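PDB 2HC9: leucine aminopeptidase 1 from Caenorhabditis elegans, which removes N-terminal amino acids, preferably leucine, from peptides as a two-zinc aminopeptidase of the M17 family and probably serves in digestion. Local coordinates for residues 18-23 / 39-44; 159-164 / 290-295; 409-414 / 445-450. The protein carries 1 engineered substitution. All coordinates share one frame; numbering follows the deposited sequence.

Interaction 1 of 3, residues 18-23 / 39-44; sequences TSLIIV and KEVAQK
Leu20 on strand 18-25 faces Ala42 on helix 36-42, and the backbones come closest at this pair, with Leu20 CA and Ala42 CA 7.8 Å apart, a spacing filled from the strand side by side chains. The side chains that meet are all apolar. Leu20 does most of the work by splitting its two methyls between neighbouring residues of the helix. Its CD1 meets CG1 of Val41 at 3.6 Å, methyl against methyl, the two side chains crossing at a slant. Its other branch, CD2, lies against the helix backbone, 3.7 Å from Val41 O and 4.0 Å from Ala42 CA. With CG anti to the backbone N (chi1 171°), Leu20 sets both methyls against the helix, while Val41 answers with the CG1 branch, which lies 4.0 Å from Leu20 CD2 as well. Two residues along the strand, on the same face, Ile22 adds a looser touch: its CD1 ends 4.4 Å from Ala42 CB. The methyl of Ala42 meets both from the same side, Leu20 CD2 also being 4.4 Å from its CB. Ile21 and Val23 belong to the other side of the strand, where they pack on helix 90-97. Around the contact, Phe45 touches Leu20, and His110 of the neighbouring strand 108-114 touches Val41. The strand itself is held by backbone hydrogen bonds on both edges, Leu20 to Leu71 and His73, Ser19 and Ile21 to His110. A helix laid on one face of a mostly parallel sheet, with another helix on the reverse face, is the layered alpha/beta/alpha build of the macro-like N-terminal domain of M17 aminopeptidases.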
# COMPACT_ATOMS: atom_id res chain seq x y z
N THR A 18 -45.94 -10.47 -25.67
CA THR A 18 -44.71 -10.54 -26.47
C THR A 18 -43.99 -9.20 -26.43
O THR A 18 -44.59 -8.14 -26.65
CB THR A 18 -45.04 -10.86 -27.92
OG1 THR A 18 -45.68 -12.13 -27.95
CG2 THR A 18 -43.79 -10.89 -28.78
N SER A 19 -42.70 -9.26 -26.10
CA SER A 19 -41.77 -8.15 -26.31
C SER A 19 -41.13 -8.26 -27.68
O SER A 19 -40.70 -9.35 -28.08
CB SER A 19 -40.65 -8.16 -25.28
OG SER A 19 -39.67 -7.20 -25.64
N LEU A 20 -41.03 -7.14 -28.38
CA LEU A 20 -40.45 -7.15 -29.71
C LEU A 20 -39.17 -6.32 -29.74
O LEU A 20 -39.17 -5.15 -29.34
CB LEU A 20 -41.44 -6.57 -30.74
CG LEU A 20 -40.86 -6.33 -32.14
CD1 LEU A 20 -40.53 -7.65 -32.82
CD2 LEU A 20 -41.83 -5.50 -33.02
N ILE A 21 -38.10 -6.91 -30.24
CA ILE A 21 -36.87 -6.14 -30.42
C ILE A 21 -36.39 -6.27 -31.86
O ILE A 21 -36.11 -7.38 -32.33
CB ILE A 21 -35.77 -6.57 -29.40
CG1 ILE A 21 -36.27 -6.29 -27.98
CG2 ILE A 21 -34.44 -5.82 -29.70
CD1 ILE A 21 -35.43 -6.89 -26.91
N ILE A 22 -36.32 -5.14 -32.56
CA ILE A 22 -35.83 -5.10 -33.94
C ILE A 22 -34.36 -4.68 -33.96
O ILE A 22 -33.97 -3.71 -33.31
CB ILE A 22 -36.65 -4.11 -34.82
CG1 ILE A 22 -38.13 -4.48 -34.75
CG2 ILE A 22 -36.14 -4.09 -36.29
CD1 ILE A 22 -39.07 -3.33 -35.17
N VAL A 23 -33.54 -5.43 -34.71
CA VAL A 23 -32.10 -5.18 -34.73
C VAL A 23 -31.55 -5.08 -36.15
O VAL A 23 -31.84 -5.93 -37.00
CB VAL A 23 -31.33 -6.30 -33.96
CG1 VAL A 23 -29.81 -5.96 -33.86
CG2 VAL A 23 -31.96 -6.51 -32.58
N LYS A 39 -44.28 -5.91 -41.30
CA LYS A 39 -45.40 -5.05 -40.92
C LYS A 39 -46.34 -5.76 -39.96
O LYS A 39 -46.77 -5.18 -38.97
CB LYS A 39 -46.18 -4.61 -42.16
CG LYS A 39 -47.47 -3.86 -41.88
CD LYS A 39 -48.02 -3.31 -43.21
CE LYS A 39 -49.40 -2.70 -43.06
NZ LYS A 39 -49.84 -2.11 -44.37
N GLU A 40 -46.64 -7.02 -40.25
CA GLU A 40 -47.50 -7.81 -39.38
C GLU A 40 -46.99 -7.81 -37.94
O GLU A 40 -47.76 -7.65 -37.00
CB GLU A 40 -47.59 -9.23 -39.93
CG GLU A 40 -48.59 -10.15 -39.27
CD GLU A 40 -48.54 -11.56 -39.86
OE1 GLU A 40 -48.52 -11.69 -41.11
OE2 GLU A 40 -48.51 -12.53 -39.08
N VAL A 41 -45.68 -7.98 -37.78
CA VAL A 41 -45.05 -8.07 -36.46
C VAL A 41 -44.89 -6.69 -35.79
O VAL A 41 -45.07 -6.54 -34.58
CB VAL A 41 -43.71 -8.89 -36.58
CG1 VAL A 41 -42.74 -8.57 -35.47
CG2 VAL A 41 -44.03 -10.39 -36.61
N ALA A 42 -44.59 -5.67 -36.58
CA ALA A 42 -44.20 -4.39 -36.00
C ALA A 42 -45.34 -3.40 -35.79
O ALA A 42 -45.16 -2.43 -35.06
CB ALA A 42 -43.09 -3.74 -36.82
N GLN A 43 -46.49 -3.62 -36.43
CA GLN A 43 -47.53 -2.59 -36.45
C GLN A 43 -48.30 -2.43 -35.14
O GLN A 43 -49.00 -1.44 -34.95
CB GLN A 43 -48.46 -2.71 -37.66
CG GLN A 43 -49.36 -3.93 -37.64
CD GLN A 43 -50.25 -4.05 -38.88
OE1 GLN A 43 -50.87 -5.07 -39.11
NE2 GLN A 43 -50.30 -3.00 -39.69
N LYS A 44 -48.15 -3.38 -34.22
CA LYS A 44 -48.51 -3.15 -32.81
C LYS A 44 -47.83 -1.89 -32.26
O LYS A 44 -48.41 -1.14 -31.48
CB LYS A 44 -48.13 -4.37 -31.95
CG LYS A 44 -47.59 -5.55 -32.74
CD LYS A 44 -48.62 -6.66 -32.90
CE LYS A 44 -48.07 -7.81 -33.72
NZ LYS A 44 -48.61 -9.13 -33.30

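Interaction 2 of 3, residues 159-164 / 290-295; sequences DAVFLT and VKHGFS
The imidazole of His292 receives Phe162 over one face and CG1 of Val161 at its edge, while the phenyl ring of Phe162 has His292 CD2 at its own edge, in plane. This is a T-shaped (edge-to-face) aromatic pair, with centroids 5.6 Å apart and planes at 81°, and it joins the long helix 157-178 to the loop that leads from helix 277-290 into strand 297-307 of the catalytic domain's central sheet. The phenyl edge arrives through CD1, 3.9 Å from His292 CD2. Nearer the helix, CB of Phe162 adds a CH-pi contact over the same imidazole, 4.1 Å from the ring centroid and only 18° off the normal. The histidine thus lies flat against the start of the Phe162 side chain, and its NE2 comes within 3.6 Å of Phe162 CA. With CG anti to the backbone N (chi1 165°), the phenyl ring turns its CD1 edge to the face of the imidazole. The polar end of His292 is tied down as well: NE2 hydrogen-bonds to OD2 of Asp165, further along the same helix, which is likely to limit rotation of the ring. Val486, from the C-terminal tail, touches both aromatic side chains. At the imidazole's edge, Val161 CG1 stops 3.8 Å from His292 CE1.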
# COMPACT_ATOMS: atom_id res chain seq x y z
N ASP A 159 -28.42 -23.86 -41.35
CA ASP A 159 -27.79 -22.74 -40.64
C ASP A 159 -28.54 -22.37 -39.36
O ASP A 159 -27.91 -22.09 -38.33
CB ASP A 159 -27.69 -21.50 -41.52
CG ASP A 159 -26.71 -21.65 -42.66
OD1 ASP A 159 -25.72 -22.41 -42.55
OD2 ASP A 159 -26.97 -20.99 -43.69
N ALA A 160 -29.87 -22.37 -39.42
CA ALA A 160 -30.68 -21.96 -38.27
C ALA A 160 -30.55 -22.98 -37.14
O ALA A 160 -30.53 -22.61 -35.96
CB ALA A 160 -32.13 -21.72 -38.66
N VAL A 161 -30.43 -24.26 -37.51
CA VAL A 161 -30.17 -25.31 -36.49
C VAL A 161 -28.83 -25.03 -35.81
O VAL A 161 -28.72 -25.03 -34.58
CB VAL A 161 -30.14 -26.75 -37.08
CG1 VAL A 161 -29.93 -27.78 -35.98
CG2 VAL A 161 -31.48 -27.08 -37.77
N PHE A 162 -27.81 -24.80 -36.63
CA PHE A 162 -26.49 -24.52 -36.07
C PHE A 162 -26.53 -23.28 -35.15
O PHE A 162 -25.94 -23.29 -34.08
CB PHE A 162 -25.40 -24.34 -37.15
CG PHE A 162 -24.16 -23.70 -36.59
CD1 PHE A 162 -23.31 -24.43 -35.75
CD2 PHE A 162 -23.94 -22.34 -36.76
CE1 PHE A 162 -22.19 -23.80 -35.16
CE2 PHE A 162 -22.85 -21.71 -36.17
CZ PHE A 162 -22.00 -22.44 -35.36
N LEU A 163 -27.19 -22.21 -35.58
CA LEU A 163 -27.24 -20.97 -34.80
C LEU A 163 -28.00 -21.17 -33.47
O LEU A 163 -27.66 -20.58 -32.46
CB LEU A 163 -27.88 -19.85 -35.63
CG LEU A 163 -27.02 -19.37 -36.82
CD1 LEU A 163 -27.88 -18.51 -37.78
CD2 LEU A 163 -25.80 -18.57 -36.34
N THR A 164 -29.02 -22.02 -33.48
CA THR A 164 -29.69 -22.39 -32.24
C THR A 164 -28.74 -23.15 -31.30
O THR A 164 -28.72 -22.90 -30.09
CB THR A 164 -30.94 -23.25 -32.57
OG1 THR A 164 -31.81 -22.48 -33.41
CG2 THR A 164 -31.69 -23.66 -31.31
N VAL A 290 -19.27 -30.80 -32.79
CA VAL A 290 -19.53 -32.24 -32.93
C VAL A 290 -21.00 -32.49 -33.30
O VAL A 290 -21.33 -33.49 -33.94
CB VAL A 290 -19.05 -33.05 -31.67
CG1 VAL A 290 -19.52 -34.52 -31.74
CG2 VAL A 290 -17.51 -33.03 -31.62
N LYS A 291 -21.87 -31.55 -32.94
CA LYS A 291 -23.28 -31.64 -33.32
C LYS A 291 -23.49 -31.49 -34.82
O LYS A 291 -24.58 -31.79 -35.35
CB LYS A 291 -24.12 -30.61 -32.57
CG LYS A 291 -24.33 -30.94 -31.10
CD LYS A 291 -24.98 -29.76 -30.39
CE LYS A 291 -25.35 -30.12 -28.96
NZ LYS A 291 -26.46 -31.11 -28.94
N HIS A 292 -22.46 -31.02 -35.51
CA HIS A 292 -22.64 -30.70 -36.92
C HIS A 292 -21.66 -31.39 -37.85
O HIS A 292 -21.10 -30.78 -38.76
CB HIS A 292 -22.74 -29.19 -37.10
CG HIS A 292 -23.99 -28.63 -36.50
ND1 HIS A 292 -25.18 -28.58 -37.19
CD2 HIS A 292 -24.26 -28.18 -35.25
CE1 HIS A 292 -26.13 -28.11 -36.40
NE2 HIS A 292 -25.60 -27.85 -35.21
N GLY A 293 -21.50 -32.70 -37.65
CA GLY A 293 -20.81 -33.54 -38.61
C GLY A 293 -19.34 -33.21 -38.73
O GLY A 293 -18.79 -33.16 -39.84
N PHE A 294 -18.68 -32.96 -37.60
CA PHE A 294 -17.28 -32.54 -37.63
C PHE A 294 -16.37 -33.64 -38.18
O PHE A 294 -16.32 -34.77 -37.65
CB PHE A 294 -16.80 -32.14 -36.23
CG PHE A 294 -15.50 -31.35 -36.24
CD1 PHE A 294 -15.51 -29.98 -36.52
CD2 PHE A 294 -14.29 -31.97 -35.93
CE1 PHE A 294 -14.31 -29.23 -36.52
CE2 PHE A 294 -13.09 -31.24 -35.93
CZ PHE A 294 -13.11 -29.87 -36.22
N SER A 295 -15.65 -33.31 -39.24
CA SER A 295 -15.07 -34.31 -40.13
C SER A 295 -13.65 -34.71 -39.71
O SER A 295 -13.07 -35.63 -40.28
CB SER A 295 -15.06 -33.80 -41.57
OG SER A 295 -14.13 -32.73 -41.70

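Interaction 3 of 3, residues 409-414 / 445-450; sequences LFFGDL and IGFGEG
Phe411 and Phe447 meet as a T-shaped (edge-to-face) pair, with the rim of Phe447 directed at the face of Phe411. The pair links segment 409-414, which begins within helix 407-410, with the glycine-rich loop running from helix 433-442 to strand 452-457, on the surface of the catalytic domain. The ring planes stand at 72° and the centroids are 5.2 Å apart, and the side chains cross at about a right angle. The far end of Phe447 does most of the touching: CZ sits 3.6 Å above the plane of the Phe411 ring, displaced toward its rim, and lies 3.7 Å from Phe411 CG. The backbones stay well apart, Phe411 CA and Phe447 CA being 10.1 Å from each other, and the two side chains cover that distance. Phe411 extends with CG anti to the backbone N (chi1 -180°), which carries its ring out toward the loop. Were Phe411 cut back to an alanine, CZ of Phe447 would probably lose the face it rests on, leaving a gap and a ring freer to turn. Ala443 also packs on Phe411, whose side chain is about 10 Å from that of Arg338, predicted to be an active-site residue. A bound glycerol, probably from the crystallisation liquor, lies about 3 Å from the Phe447 side chain. Beside the CZ contact, Phe447 CE1 approaches Phe411 CD1 at 4.1 Å.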
# COMPACT_ATOMS: atom_id res chain seq x y z
N LEU A 409 13.70 -14.75 -26.83
CA LEU A 409 13.86 -13.47 -26.12
C LEU A 409 13.30 -13.50 -24.70
O LEU A 409 13.83 -12.83 -23.82
CB LEU A 409 13.19 -12.33 -26.88
CG LEU A 409 13.81 -11.95 -28.24
CD1 LEU A 409 12.97 -10.77 -28.81
CD2 LEU A 409 15.29 -11.56 -28.07
N PHE A 410 12.22 -14.25 -24.48
CA PHE A 410 11.42 -14.09 -23.27
C PHE A 410 11.45 -15.26 -22.29
O PHE A 410 11.14 -15.09 -21.12
CB PHE A 410 9.95 -13.77 -23.61
CG PHE A 410 9.75 -12.56 -24.50
CD1 PHE A 410 10.60 -11.45 -24.43
CD2 PHE A 410 8.65 -12.52 -25.37
CE1 PHE A 410 10.40 -10.32 -25.23
CE2 PHE A 410 8.41 -11.39 -26.19
CZ PHE A 410 9.29 -10.28 -26.12
N PHE A 411 11.81 -16.46 -22.74
CA PHE A 411 11.74 -17.63 -21.85
C PHE A 411 12.73 -17.54 -20.69
O PHE A 411 12.52 -18.10 -19.59
CB PHE A 411 11.86 -18.95 -22.64
CG PHE A 411 11.77 -20.19 -21.78
CD1 PHE A 411 10.60 -20.50 -21.09
CD2 PHE A 411 12.87 -21.03 -21.63
CE1 PHE A 411 10.53 -21.63 -20.27
CE2 PHE A 411 12.80 -22.17 -20.83
CZ PHE A 411 11.63 -22.47 -20.15
N GLY A 412 13.80 -16.78 -20.91
CA GLY A 412 14.75 -16.48 -19.84
C GLY A 412 14.13 -15.77 -18.64
O GLY A 412 14.69 -15.82 -17.54
N ASP A 413 12.99 -15.11 -18.84
CA ASP A 413 12.21 -14.59 -17.70
C ASP A 413 11.85 -15.69 -16.66
O ASP A 413 11.61 -15.38 -15.49
CB ASP A 413 10.93 -13.90 -18.19
CG ASP A 413 11.21 -12.61 -18.97
OD1 ASP A 413 12.34 -12.04 -18.87
OD2 ASP A 413 10.27 -12.16 -19.67
N LEU A 414 11.81 -16.95 -17.10
CA LEU A 414 11.43 -18.05 -16.21
C LEU A 414 12.62 -18.89 -15.79
O LEU A 414 12.45 -20.02 -15.36
CB LEU A 414 10.37 -18.94 -16.90
CG LEU A 414 9.10 -18.18 -17.25
CD1 LEU A 414 8.14 -19.07 -18.05
CD2 LEU A 414 8.43 -17.67 -15.98
N ILE A 445 6.11 -28.49 -24.45
CA ILE A 445 6.01 -29.08 -25.80
C ILE A 445 6.94 -28.40 -26.84
O ILE A 445 6.56 -28.24 -28.00
CB ILE A 445 4.53 -29.10 -26.30
CG1 ILE A 445 3.90 -27.69 -26.24
CG2 ILE A 445 3.68 -30.12 -25.49
CD1 ILE A 445 2.78 -27.50 -27.32
N GLY A 446 8.14 -28.00 -26.42
CA GLY A 446 9.12 -27.42 -27.33
C GLY A 446 8.59 -26.20 -28.05
O GLY A 446 8.93 -25.94 -29.21
N PHE A 447 7.72 -25.46 -27.36
CA PHE A 447 7.09 -24.25 -27.90
C PHE A 447 6.32 -24.51 -29.20
O PHE A 447 6.17 -23.62 -30.03
CB PHE A 447 8.10 -23.10 -28.03
CG PHE A 447 8.82 -22.81 -26.75
CD1 PHE A 447 8.15 -22.18 -25.69
CD2 PHE A 447 10.16 -23.17 -26.59
CE1 PHE A 447 8.83 -21.94 -24.45
CE2 PHE A 447 10.83 -22.93 -25.36
CZ PHE A 447 10.16 -22.32 -24.31
N GLY A 448 5.83 -25.75 -29.37
CA GLY A 448 5.01 -26.09 -30.55
C GLY A 448 5.82 -26.71 -31.69
O GLY A 448 5.28 -26.94 -32.77
N GLU A 449 7.11 -26.95 -31.47
CA GLU A 449 8.01 -27.42 -32.55
C GLU A 449 7.40 -28.65 -33.25
O GLU A 449 6.95 -29.60 -32.59
CB GLU A 449 9.40 -27.80 -32.00
CG GLU A 449 9.34 -28.89 -30.91
CD GLU A 449 10.71 -29.38 -30.42
OE1 GLU A 449 11.74 -29.01 -31.03
OE2 GLU A 449 10.74 -30.14 -29.41
N GLY A 450 7.37 -28.62 -34.58
CA GLY A 450 6.84 -29.75 -35.36
C GLY A 450 5.32 -29.83 -35.51
O GLY A 450 4.80 -30.73 -36.19

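Along the chain the three contacts follow one another, each closing before the next opens. Interaction 1 lies inside the N-terminal domain, on its six-stranded sheet, and interaction 3 on the far side of the chain's centre, in the catalytic domain; their centres are 55 Å apart. Interaction 2 is 28 Å from the first and 36 Å from the third, centre to centre, and none touches another. Helix 157-178 ties it to the N-terminal domain too, since Leu163 and Thr164 pack on strand 3-8, an outer strand of the sheet that holds 18-25. Interaction 2 thus appears to sit where the two domains meet, whereas interactions 1 and 3 each pack parts within one.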